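Local coordinates for protein transcriptional regulator ComR (PDB 6HU8) that probably binds DNA as a competence regulator of the RNPP family, joining a helix-turn-helix domain to a TPR domain associated with signalling-peptide binding, at residues Asp5-Gly8 and Leu9-Lys12; Glu105-Tyr108 and Asn109-Asp113; Leu164-Asp167 and Tyr168-His172; Val249-Leu252 and Glu253-Glu257. All coordinates share one frame; numbering follows the deposited sequence.

Contact 1 (Asp5-Gly8 and Leu9-Lys12)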
loop_
_atom_site.group_PDB
_atom_site.type_symbol
_atom_site.label_atom_id
_atom_site.label_comp_id
_atom_site.label_asym_id
_atom_site.label_seq_id
_atom_site.Cartn_x
_atom_site.Cartn_y
_atom_site.Cartn_z
ATOM N N ASP A 5 -4.814 -5.363 26.852
ATOM C CA ASP A 5 -5.742 -4.982 27.924
ATOM C C ASP A 5 -5.086 -4.030 28.911
ATOM O O ASP A 5 -5.676 -3.021 29.284
ATOM C CB ASP A 5 -6.249 -6.203 28.696
ATOM C CG ASP A 5 -7.150 -7.106 27.869
ATOM O OD1 ASP A 5 -7.782 -6.627 26.900
ATOM O OD2 ASP A 5 -7.227 -8.308 28.206
ATOM N N SER A 6 -3.864 -4.352 29.345
ATOM C CA SER A 6 -3.241 -3.575 30.418
ATOM C C SER A 6 -2.829 -2.197 29.920
ATOM O O SER A 6 -3.081 -1.185 30.582
ATOM C CB SER A 6 -2.035 -4.317 31.014
ATOM O OG SER A 6 -1.082 -4.597 30.002
ATOM N N ILE A 7 -2.202 -2.155 28.751
ATOM C CA ILE A 7 -1.842 -0.880 28.139
ATOM C C ILE A 7 -3.095 -0.028 27.852
ATOM O O ILE A 7 -3.147 1.136 28.237
ATOM C CB ILE A 7 -1.026 -1.095 26.837
ATOM C CG1 ILE A 7 0.353 -1.667 27.187
ATOM C CG2 ILE A 7 -0.867 0.209 26.074
ATOM C CD1 ILE A 7 1.179 -2.051 25.983
ATOM N N GLY A 8 -4.094 -0.601 27.189
ATOM C CA GLY A 8 -5.355 0.107 26.975
ATOM C C GLY A 8 -5.951 0.709 28.253
ATOM O O GLY A 8 -6.383 1.865 28.283
ATOM N N LEU A 9 -5.971 -0.058 29.335
ATOM C CA LEU A 9 -6.552 0.444 30.581
ATOM C C LEU A 9 -5.693 1.544 31.212
ATOM O O LEU A 9 -6.220 2.469 31.810
ATOM C CB LEU A 9 -6.757 -0.700 31.572
ATOM C CG LEU A 9 -7.305 -0.334 32.947
ATOM C CD1 LEU A 9 -8.771 0.159 32.869
ATOM C CD2 LEU A 9 -7.152 -1.527 33.883
ATOM N N ARG A 10 -4.375 1.469 31.063
ATOM C CA ARG A 10 -3.518 2.540 31.585
ATOM C C ARG A 10 -3.762 3.847 30.855
ATOM O O ARG A 10 -3.823 4.913 31.462
ATOM C CB ARG A 10 -2.043 2.161 31.480
ATOM C CG ARG A 10 -1.546 1.406 32.687
ATOM C CD ARG A 10 -0.087 1.061 32.555
ATOM N NE ARG A 10 0.179 -0.292 33.039
ATOM C CZ ARG A 10 0.463 -1.333 32.257
ATOM N NH1 ARG A 10 0.689 -2.521 32.807
ATOM N NH2 ARG A 10 0.540 -1.191 30.930
ATOM N N ILE A 11 -3.896 3.754 29.540
ATOM C CA ILE A 11 -4.193 4.915 28.729
ATOM C C ILE A 11 -5.548 5.493 29.109
ATOM O O ILE A 11 -5.691 6.707 29.314
ATOM C CB ILE A 11 -4.179 4.560 27.234
ATOM C CG1 ILE A 11 -2.740 4.285 26.767
ATOM C CG2 ILE A 11 -4.811 5.673 26.427
ATOM C CD1 ILE A 11 -2.658 3.629 25.377
ATOM N N LYS A 12 -6.541 4.614 29.185
ATOM C CA LYS A 12 -7.894 5.026 29.506
ATOM C C LYS A 12 -7.982 5.642 30.901
ATOM O O LYS A 12 -8.679 6.651 31.097
ATOM C CB LYS A 12 -8.856 3.840 29.396
ATOM C CG LYS A 12 -10.320 4.195 29.672
ATOM C CD LYS A 12 -11.233 3.079 29.193
ATOM C CE LYS A 12 -12.032 2.463 30.327
ATOM N NZ LYS A 12 -13.263 3.246 30.635
#
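A bend at chi3 (-139°), after a straight chi2, folds the R10 side chain back along the helix onto S6 and I7, one turn earlier. In S6, chi1 of 58° turns OG to D70, while CB faces the guanidinium. The stretch is one continuous piece of helix 3-17, which packs on helices 34-41 and 49-59 in the compact bundle expected of a Cro/C1-type helix-turn-helix domain. One face of the guanidinium has S6 O above it, near the rim, and S6 CB comes 3.7 Å from R10 NH1. I7 CG1 reaches the edge of the same group in its plane, 3.8 Å from R10 NH2. The polar ends of R10 and S6 both turn to D70, R10 through a salt bridge from NH2 and S6 through a hydrogen bond from OG. This shared acceptor probably fixes the rotation of the guanidinium and ties the helix to the segment around D70. On the buried flank, I7 and I11 meet obliquely through methyls, I7 CG2 lying 3.9 Å from I11 CD1. I11 continues onto L37, I40, L52 and I55. Behind this pair runs a nearly straight backbone bond (168°), I11 N to I7 O at 3.0 Å, and I11 CG1 leans over the same carbonyl oxygen, 3.5 Å from I7 O.

Contact 2 (Glu105-Tyr108 and Asn109-Asp113)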
loop_
_atom_site.group_PDB
_atom_site.type_symbol
_atom_site.label_atom_id
_atom_site.label_comp_id
_atom_site.label_asym_id
_atom_site.label_seq_id
_atom_site.Cartn_x
_atom_site.Cartn_y
_atom_site.Cartn_z
ATOM N N GLU A 105 0.659 -15.687 5.702
ATOM C CA GLU A 105 0.084 -16.542 6.732
ATOM C C GLU A 105 1.100 -16.868 7.813
ATOM O O GLU A 105 0.795 -16.857 9.017
ATOM C CB GLU A 105 -0.451 -17.825 6.107
ATOM C CG GLU A 105 -0.921 -18.854 7.110
ATOM C CD GLU A 105 -1.607 -20.027 6.437
ATOM O OE1 GLU A 105 -2.467 -19.787 5.561
ATOM O OE2 GLU A 105 -1.283 -21.185 6.773
ATOM N N ASP A 106 2.322 -17.134 7.364
ATOM C CA ASP A 106 3.421 -17.500 8.238
ATOM C C ASP A 106 3.762 -16.349 9.196
ATOM O O ASP A 106 3.822 -16.530 10.416
ATOM C CB ASP A 106 4.631 -17.891 7.380
ATOM C CG ASP A 106 5.691 -18.632 8.161
ATOM O OD1 ASP A 106 5.450 -18.946 9.349
ATOM O OD2 ASP A 106 6.767 -18.904 7.577
ATOM N N VAL A 107 3.980 -15.167 8.627
ATOM C CA VAL A 107 4.295 -13.977 9.410
ATOM C C VAL A 107 3.185 -13.663 10.406
ATOM O O VAL A 107 3.461 -13.365 11.565
ATOM C CB VAL A 107 4.510 -12.743 8.516
ATOM C CG1 VAL A 107 4.743 -11.511 9.372
ATOM C CG2 VAL A 107 5.678 -12.964 7.553
ATOM N N TYR A 108 1.936 -13.733 9.955
ATOM C CA TYR A 108 0.812 -13.467 10.839
ATOM C C TYR A 108 0.827 -14.454 12.012
ATOM O O TYR A 108 0.744 -14.054 13.162
ATOM C CB TYR A 108 -0.524 -13.543 10.091
ATOM C CG TYR A 108 -1.737 -13.385 11.000
ATOM C CD1 TYR A 108 -2.274 -12.130 11.282
ATOM C CD2 TYR A 108 -2.344 -14.494 11.569
ATOM C CE1 TYR A 108 -3.383 -11.993 12.098
ATOM C CE2 TYR A 108 -3.434 -14.369 12.387
ATOM C CZ TYR A 108 -3.953 -13.121 12.654
ATOM O OH TYR A 108 -5.045 -13.023 13.478
ATOM N N ASN A 109 0.959 -15.741 11.717
ATOM C CA ASN A 109 0.974 -16.759 12.762
ATOM C C ASN A 109 2.089 -16.560 13.784
ATOM O O ASN A 109 1.908 -16.826 14.977
ATOM C CB ASN A 109 1.096 -18.142 12.129
ATOM C CG ASN A 109 -0.186 -18.583 11.464
ATOM O OD1 ASN A 109 -1.284 -18.194 11.882
ATOM N ND2 ASN A 109 -0.061 -19.406 10.432
ATOM N N GLN A 110 3.235 -16.078 13.315
ATOM C CA GLN A 110 4.403 -15.920 14.172
ATOM C C GLN A 110 4.389 -14.655 15.021
ATOM O O GLN A 110 5.089 -14.589 16.027
ATOM C CB GLN A 110 5.675 -15.924 13.327
ATOM C CG GLN A 110 5.959 -17.256 12.639
ATOM C CD GLN A 110 7.376 -17.337 12.092
ATOM O OE1 GLN A 110 8.348 -17.075 12.803
ATOM N NE2 GLN A 110 7.495 -17.697 10.822
ATOM N N PHE A 111 3.615 -13.647 14.620
ATOM C CA PHE A 111 3.741 -12.330 15.246
ATOM C C PHE A 111 2.452 -11.583 15.541
ATOM O O PHE A 111 2.503 -10.510 16.133
ATOM C CB PHE A 111 4.619 -11.429 14.373
ATOM C CG PHE A 111 6.025 -11.925 14.236
ATOM C CD1 PHE A 111 6.909 -11.826 15.296
ATOM C CD2 PHE A 111 6.452 -12.517 13.064
ATOM C CE1 PHE A 111 8.207 -12.298 15.179
ATOM C CE2 PHE A 111 7.754 -12.991 12.939
ATOM C CZ PHE A 111 8.628 -12.881 13.996
ATOM N N PHE A 112 1.306 -12.141 15.162
ATOM C CA PHE A 112 0.047 -11.396 15.233
ATOM C C PHE A 112 -0.224 -10.783 16.612
ATOM O O PHE A 112 -0.939 -9.778 16.726
ATOM C CB PHE A 112 -1.131 -12.302 14.854
ATOM C CG PHE A 112 -1.574 -13.204 15.970
ATOM C CD1 PHE A 112 -0.953 -14.428 16.175
ATOM C CD2 PHE A 112 -2.601 -12.824 16.818
ATOM C CE1 PHE A 112 -1.345 -15.250 17.209
ATOM C CE2 PHE A 112 -3.007 -13.641 17.857
ATOM C CZ PHE A 112 -2.381 -14.857 18.053
ATOM N N ASP A 113 0.332 -11.390 17.662
ATOM C CA ASP A 113 -0.015 -10.972 19.019
ATOM C C ASP A 113 0.876 -9.842 19.543
ATOM O O ASP A 113 0.631 -9.312 20.625
ATOM C CB ASP A 113 0.030 -12.163 20.005
ATOM C CG ASP A 113 -0.822 -11.905 21.264
ATOM O OD1 ASP A 113 -1.865 -11.226 21.143
ATOM O OD2 ASP A 113 -0.451 -12.356 22.376
#
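The Y108 ring has F112 CB lying over the centre of one face, in a CH-pi contact 3.6 Å from CB to the ring centroid. Beyond CB the F112 ring slides away: the two planes are nearly parallel, 24° apart, but the centroids are 5.3 Å apart and the rings barely overlap. F112 CG stands between its backbone N and carbonyl carbon (chi1 80°), which carries its ring past Y108 instead of onto it and leaves Y108 O at the F112 ring edge. That oxygen takes two backbone donors, F112 N at 2.8 Å and F111 N at 3.2 Å. On another flank, Q110 NE2 bonds D106 OD1 at 2.8 Å; NE2 comes from above the D106 carboxylate plane, while OD1 lies close to the Q110 amide plane. V107 CG1 and F111 CD2 make a looser apolar touch at 4.2 Å. V107 and F111 face helix 76-87, whereas Y108 rests on L120 and L123 of helix 117-131. Side-chain pairs four residues apart near the end of helix 94-111, packed between helices 76-87 and 117-131, fit the stacked helices of the ComR TPR domain.

Contact 3 (Leu164-Asp167 and Tyr168-His172)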
loop_
_atom_site.group_PDB
_atom_site.type_symbol
_atom_site.label_atom_id
_atom_site.label_comp_id
_atom_site.label_asym_id
_atom_site.label_seq_id
_atom_site.Cartn_x
_atom_site.Cartn_y
_atom_site.Cartn_z
ATOM N N LEU A 164 0.920 0.955 1.037
ATOM C CA LEU A 164 0.061 -0.216 0.939
ATOM C C LEU A 164 -1.407 0.143 1.226
ATOM O O LEU A 164 -2.309 -0.416 0.611
ATOM C CB LEU A 164 0.562 -1.322 1.869
ATOM C CG LEU A 164 1.906 -1.904 1.395
ATOM C CD1 LEU A 164 2.475 -2.896 2.394
ATOM C CD2 LEU A 164 1.776 -2.555 0.041
ATOM N N VAL A 165 -1.650 1.057 2.162
ATOM C CA VAL A 165 -3.007 1.565 2.358
ATOM C C VAL A 165 -3.489 2.183 1.041
ATOM O O VAL A 165 -4.633 1.989 0.607
ATOM C CB VAL A 165 -3.068 2.616 3.493
ATOM C CG1 VAL A 165 -4.433 3.287 3.523
ATOM C CG2 VAL A 165 -2.724 1.977 4.855
ATOM N N ILE A 166 -2.603 2.939 0.411
ATOM C CA ILE A 166 -2.924 3.597 -0.854
ATOM C C ILE A 166 -3.184 2.549 -1.941
ATOM O O ILE A 166 -4.016 2.747 -2.827
ATOM C CB ILE A 166 -1.794 4.565 -1.285
ATOM C CG1 ILE A 166 -1.757 5.768 -0.344
ATOM C CG2 ILE A 166 -1.991 5.035 -2.740
ATOM C CD1 ILE A 166 -0.620 6.732 -0.606
ATOM N N ASP A 167 -2.490 1.419 -1.864
ATOM C CA ASP A 167 -2.792 0.310 -2.761
ATOM C C ASP A 167 -4.240 -0.182 -2.553
ATOM O O ASP A 167 -4.985 -0.386 -3.526
ATOM C CB ASP A 167 -1.795 -0.828 -2.539
ATOM C CG ASP A 167 -1.550 -1.640 -3.787
ATOM O OD1 ASP A 167 -2.218 -1.382 -4.815
ATOM O OD2 ASP A 167 -0.682 -2.535 -3.729
ATOM N N TYR A 168 -4.645 -0.345 -1.291
ATOM C CA TYR A 168 -5.999 -0.819 -0.971
ATOM C C TYR A 168 -7.049 0.178 -1.462
ATOM O O TYR A 168 -8.147 -0.207 -1.907
ATOM C CB TYR A 168 -6.157 -1.046 0.536
ATOM C CG TYR A 168 -7.189 -2.084 0.918
ATOM C CD1 TYR A 168 -7.271 -3.299 0.239
ATOM C CD2 TYR A 168 -8.069 -1.866 1.981
ATOM C CE1 TYR A 168 -8.207 -4.259 0.598
ATOM C CE2 TYR A 168 -9.002 -2.821 2.354
ATOM C CZ TYR A 168 -9.070 -4.011 1.658
ATOM O OH TYR A 168 -9.992 -4.956 2.032
ATOM N N TYR A 169 -6.713 1.460 -1.375
ATOM C CA TYR A 169 -7.584 2.510 -1.901
ATOM C C TYR A 169 -7.802 2.321 -3.410
ATOM O O TYR A 169 -8.944 2.256 -3.872
ATOM C CB TYR A 169 -7.003 3.900 -1.590
ATOM C CG TYR A 169 -7.546 5.009 -2.479
ATOM C CD1 TYR A 169 -8.910 5.329 -2.483
ATOM C CD2 TYR A 169 -6.697 5.741 -3.304
ATOM C CE1 TYR A 169 -9.412 6.341 -3.302
ATOM C CE2 TYR A 169 -7.193 6.756 -4.138
ATOM C CZ TYR A 169 -8.548 7.046 -4.127
ATOM O OH TYR A 169 -9.043 8.042 -4.936
ATOM N N PHE A 170 -6.717 2.209 -4.178
ATOM C CA PHE A 170 -6.832 1.976 -5.621
ATOM C C PHE A 170 -7.634 0.712 -5.913
ATOM O O PHE A 170 -8.431 0.669 -6.861
ATOM C CB PHE A 170 -5.445 1.892 -6.268
ATOM C CG PHE A 170 -4.695 3.189 -6.234
ATOM C CD1 PHE A 170 -5.371 4.396 -6.401
ATOM C CD2 PHE A 170 -3.330 3.213 -6.033
ATOM C CE1 PHE A 170 -4.698 5.610 -6.376
ATOM C CE2 PHE A 170 -2.646 4.429 -6.010
ATOM C CZ PHE A 170 -3.334 5.625 -6.169
ATOM N N TYR A 171 -7.435 -0.304 -5.075
ATOM C CA TYR A 171 -8.199 -1.546 -5.152
ATOM C C TYR A 171 -9.709 -1.314 -5.026
ATOM O O TYR A 171 -10.493 -2.065 -5.603
ATOM C CB TYR A 171 -7.721 -2.499 -4.067
ATOM C CG TYR A 171 -8.277 -3.907 -4.111
ATOM C CD1 TYR A 171 -7.960 -4.768 -5.152
ATOM C CD2 TYR A 171 -9.063 -4.395 -3.071
ATOM C CE1 TYR A 171 -8.438 -6.078 -5.176
ATOM C CE2 TYR A 171 -9.542 -5.696 -3.080
ATOM C CZ TYR A 171 -9.229 -6.535 -4.136
ATOM O OH TYR A 171 -9.706 -7.831 -4.150
ATOM N N HIS A 172 -10.114 -0.288 -4.276
ATOM C CA HIS A 172 -11.537 0.083 -4.193
ATOM C C HIS A 172 -12.062 0.632 -5.525
ATOM O O HIS A 172 -13.248 0.507 -5.842
ATOM C CB HIS A 172 -11.792 1.150 -3.116
ATOM C CG HIS A 172 -11.806 0.624 -1.721
ATOM N ND1 HIS A 172 -10.716 0.007 -1.147
ATOM C CD2 HIS A 172 -12.778 0.630 -0.777
ATOM C CE1 HIS A 172 -11.018 -0.351 0.090
ATOM N NE2 HIS A 172 -12.261 0.022 0.342
#
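The backbone of helix 160-173 runs here in regular i to i+4 steps, F170 N reaching I166 O at 3.1 Å with an almost straight N-H (171°). Along this step the side chains of I166 and F170 lie side by side and point the same way. I166 CG2, anti to its own nitrogen, heads toward the next turn and presses on the far part of the ring, 3.4 Å from F170 CE2, while I166 O lies over one face of the same ring, 3.3 Å from F170 CD2. The packing is tight, and it continues outward onto I187 of helix 181-192 and onto A212, I213 and L216 of helix 200-219. On another side of the helix, Y169 stacks on F149 and touches helix 181-192. Y168 and H172 form a second pair. With chi1 at -78° the imidazole turns back along the helix, and ND1 donates to Y168 O at 2.7 Å; the oxygen lies near the imidazole plane, but the donor stands above the carbonyl plane. H172 CE1 then sits over the rim of one face of the Y168 ring. W135 and Y145 stack on H172, and Y168 OH is held by N128. D167 lies close to D209, a like-charged neighbour that could raise the pKa of one of the two acids. H172 ND1 is the donor to a carbonyl, and NE2 faces the E142 carboxylate, which is consistent with a protonated imidazole balanced by E142, although a proton on E142 is not excluded.

Contact 4 (Val249-Leu252 and Glu253-Glu257)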
loop_
_atom_site.group_PDB
_atom_site.type_symbol
_atom_site.label_atom_id
_atom_site.label_comp_id
_atom_site.label_asym_id
_atom_site.label_seq_id
_atom_site.Cartn_x
_atom_site.Cartn_y
_atom_site.Cartn_z
ATOM N N VAL A 249 5.281 -1.765 -18.008
ATOM C CA VAL A 249 5.249 -0.308 -18.121
ATOM C C VAL A 249 5.061 0.127 -19.571
ATOM O O VAL A 249 4.217 0.978 -19.878
ATOM C CB VAL A 249 6.534 0.317 -17.537
ATOM C CG1 VAL A 249 6.509 1.821 -17.707
ATOM C CG2 VAL A 249 6.665 -0.043 -16.047
ATOM N N TYR A 250 5.840 -0.459 -20.473
ATOM C CA TYR A 250 5.705 -0.123 -21.892
ATOM C C TYR A 250 4.383 -0.607 -22.506
ATOM O O TYR A 250 3.887 -0.022 -23.484
ATOM C CB TYR A 250 6.905 -0.665 -22.664
ATOM C CG TYR A 250 8.124 0.171 -22.365
ATOM C CD1 TYR A 250 8.205 1.480 -22.813
ATOM C CD2 TYR A 250 9.166 -0.328 -21.608
ATOM C CE1 TYR A 250 9.297 2.266 -22.529
ATOM C CE2 TYR A 250 10.263 0.458 -21.308
ATOM C CZ TYR A 250 10.320 1.753 -21.785
ATOM O OH TYR A 250 11.409 2.539 -21.494
ATOM N N ILE A 251 3.797 -1.653 -21.935
ATOM C CA ILE A 251 2.478 -2.100 -22.395
ATOM C C ILE A 251 1.431 -1.022 -22.088
ATOM O O ILE A 251 0.616 -0.680 -22.952
ATOM C CB ILE A 251 2.062 -3.445 -21.741
ATOM C CG1 ILE A 251 2.883 -4.607 -22.309
ATOM C CG2 ILE A 251 0.559 -3.708 -21.926
ATOM C CD1 ILE A 251 2.626 -5.948 -21.589
ATOM N N LEU A 252 1.459 -0.478 -20.872
ATOM C CA LEU A 252 0.557 0.625 -20.497
ATOM C C LEU A 252 0.763 1.860 -21.369
ATOM O O LEU A 252 -0.212 2.487 -21.789
ATOM C CB LEU A 252 0.733 1.020 -19.022
ATOM C CG LEU A 252 0.136 0.102 -17.959
ATOM C CD1 LEU A 252 0.794 0.359 -16.593
ATOM C CD2 LEU A 252 -1.382 0.336 -17.871
ATOM N N GLU A 253 2.016 2.226 -21.637
ATOM C CA GLU A 253 2.267 3.371 -22.515
ATOM C C GLU A 253 1.727 3.111 -23.935
ATOM O O GLU A 253 1.238 4.029 -24.616
ATOM C CB GLU A 253 3.764 3.715 -22.576
ATOM C CG GLU A 253 4.007 5.080 -23.234
ATOM C CD GLU A 253 5.452 5.526 -23.231
ATOM O OE1 GLU A 253 5.758 6.504 -23.939
ATOM O OE2 GLU A 253 6.279 4.918 -22.517
ATOM N N ALA A 254 1.805 1.859 -24.378
ATOM C CA ALA A 254 1.240 1.480 -25.663
ATOM C C ALA A 254 -0.284 1.635 -25.691
ATOM O O ALA A 254 -0.842 2.141 -26.673
ATOM C CB ALA A 254 1.636 0.046 -26.006
ATOM N N LYS A 255 -0.943 1.201 -24.620
ATOM C CA LYS A 255 -2.400 1.270 -24.524
ATOM C C LYS A 255 -2.874 2.719 -24.483
ATOM O O LYS A 255 -3.910 3.064 -25.063
ATOM C CB LYS A 255 -2.895 0.497 -23.290
ATOM C CG LYS A 255 -3.134 -0.993 -23.588
ATOM C CD LYS A 255 -2.852 -1.872 -22.398
ATOM C CE LYS A 255 -3.833 -3.038 -22.314
ATOM N NZ LYS A 255 -3.929 -3.885 -23.526
ATOM N N TYR A 256 -2.111 3.562 -23.797
ATOM C CA TYR A 256 -2.353 5.005 -23.786
ATOM C C TYR A 256 -2.287 5.624 -25.199
ATOM O O TYR A 256 -3.210 6.350 -25.627
ATOM C CB TYR A 256 -1.341 5.685 -22.858
ATOM C CG TYR A 256 -1.326 7.189 -22.992
ATOM C CD1 TYR A 256 -2.332 7.970 -22.428
ATOM C CD2 TYR A 256 -0.314 7.828 -23.699
ATOM C CE1 TYR A 256 -2.323 9.351 -22.561
ATOM C CE2 TYR A 256 -0.299 9.197 -23.841
ATOM C CZ TYR A 256 -1.305 9.952 -23.275
ATOM O OH TYR A 256 -1.276 11.314 -23.417
ATOM N N GLU A 257 -1.197 5.344 -25.917
ATOM C CA GLU A 257 -1.027 5.843 -27.285
ATOM C C GLU A 257 -2.152 5.364 -28.204
ATOM O O GLU A 257 -2.685 6.139 -29.001
ATOM C CB GLU A 257 0.335 5.423 -27.859
ATOM C CG GLU A 257 1.510 6.119 -27.214
ATOM C CD GLU A 257 1.569 7.617 -27.519
ATOM O OE1 GLU A 257 2.347 8.322 -26.830
ATOM O OE2 GLU A 257 0.857 8.087 -28.446
#
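Helix 246-261 belongs to the all-helical ComR TPR domain, and its middle turns carry two side-chain pairs on different flanks. On one, I251 and K255 run side by side: I251 CG2 meets the lysine stem at K255 CD, 3.9 Å away. The same methylene rides above the backbone, 3.7 Å from K255 CD to I251 O, while K255 N bonds that oxygen at 3.0 Å. Bends at chi2, chi3 and chi4 carry the amine away from the isoleucine to E293 and D297, its salt-bridge partners, and to Y271 OH. I251 thus packs against the stem of a lysine whose amine is paired with two carboxylates, probably keeping it charged. On the other flank, Y250 and E253 point the same way, the ring and carboxylate planes only 23° apart. E253 extends with CG anti to its nitrogen (chi1 -168°), bringing OE2 to a loose 4.0 Å from both Y250 CD1 and Y250 CE1. Between these flanks the small A254 drops its methyl close to the preceding turn, A254 CB lying 3.3 Å from I251 O, and touches Y271. Helices pack on several sides: 226-240 meets V249, Y250 and E253, 200-219 takes V249 and L252, 264-279 lies against E253, A254 and E257, and 285-296 covers I251.

The four contacts follow one another along the chain and mark out its length without touching. Contact 1, on the helix that packs on the helix-turn-helix region, lies at one end, its centre 53 Å from that of contact 4, across the chain's centre. Contact 2 is the nearest of the others to it, with about 9 Å between nearest atoms and 23 Å between centres. Contact 3 is the most central, about 6 Å from the middle of the chain, with centres 22 Å from both contact 2 and contact 4. Contacts 2, 3 and 4 share the TPR-family region, from the surface contact on helix 94-111 to the buried one on 160-173 and on to 246-261. This is the apo form, without bound peptide.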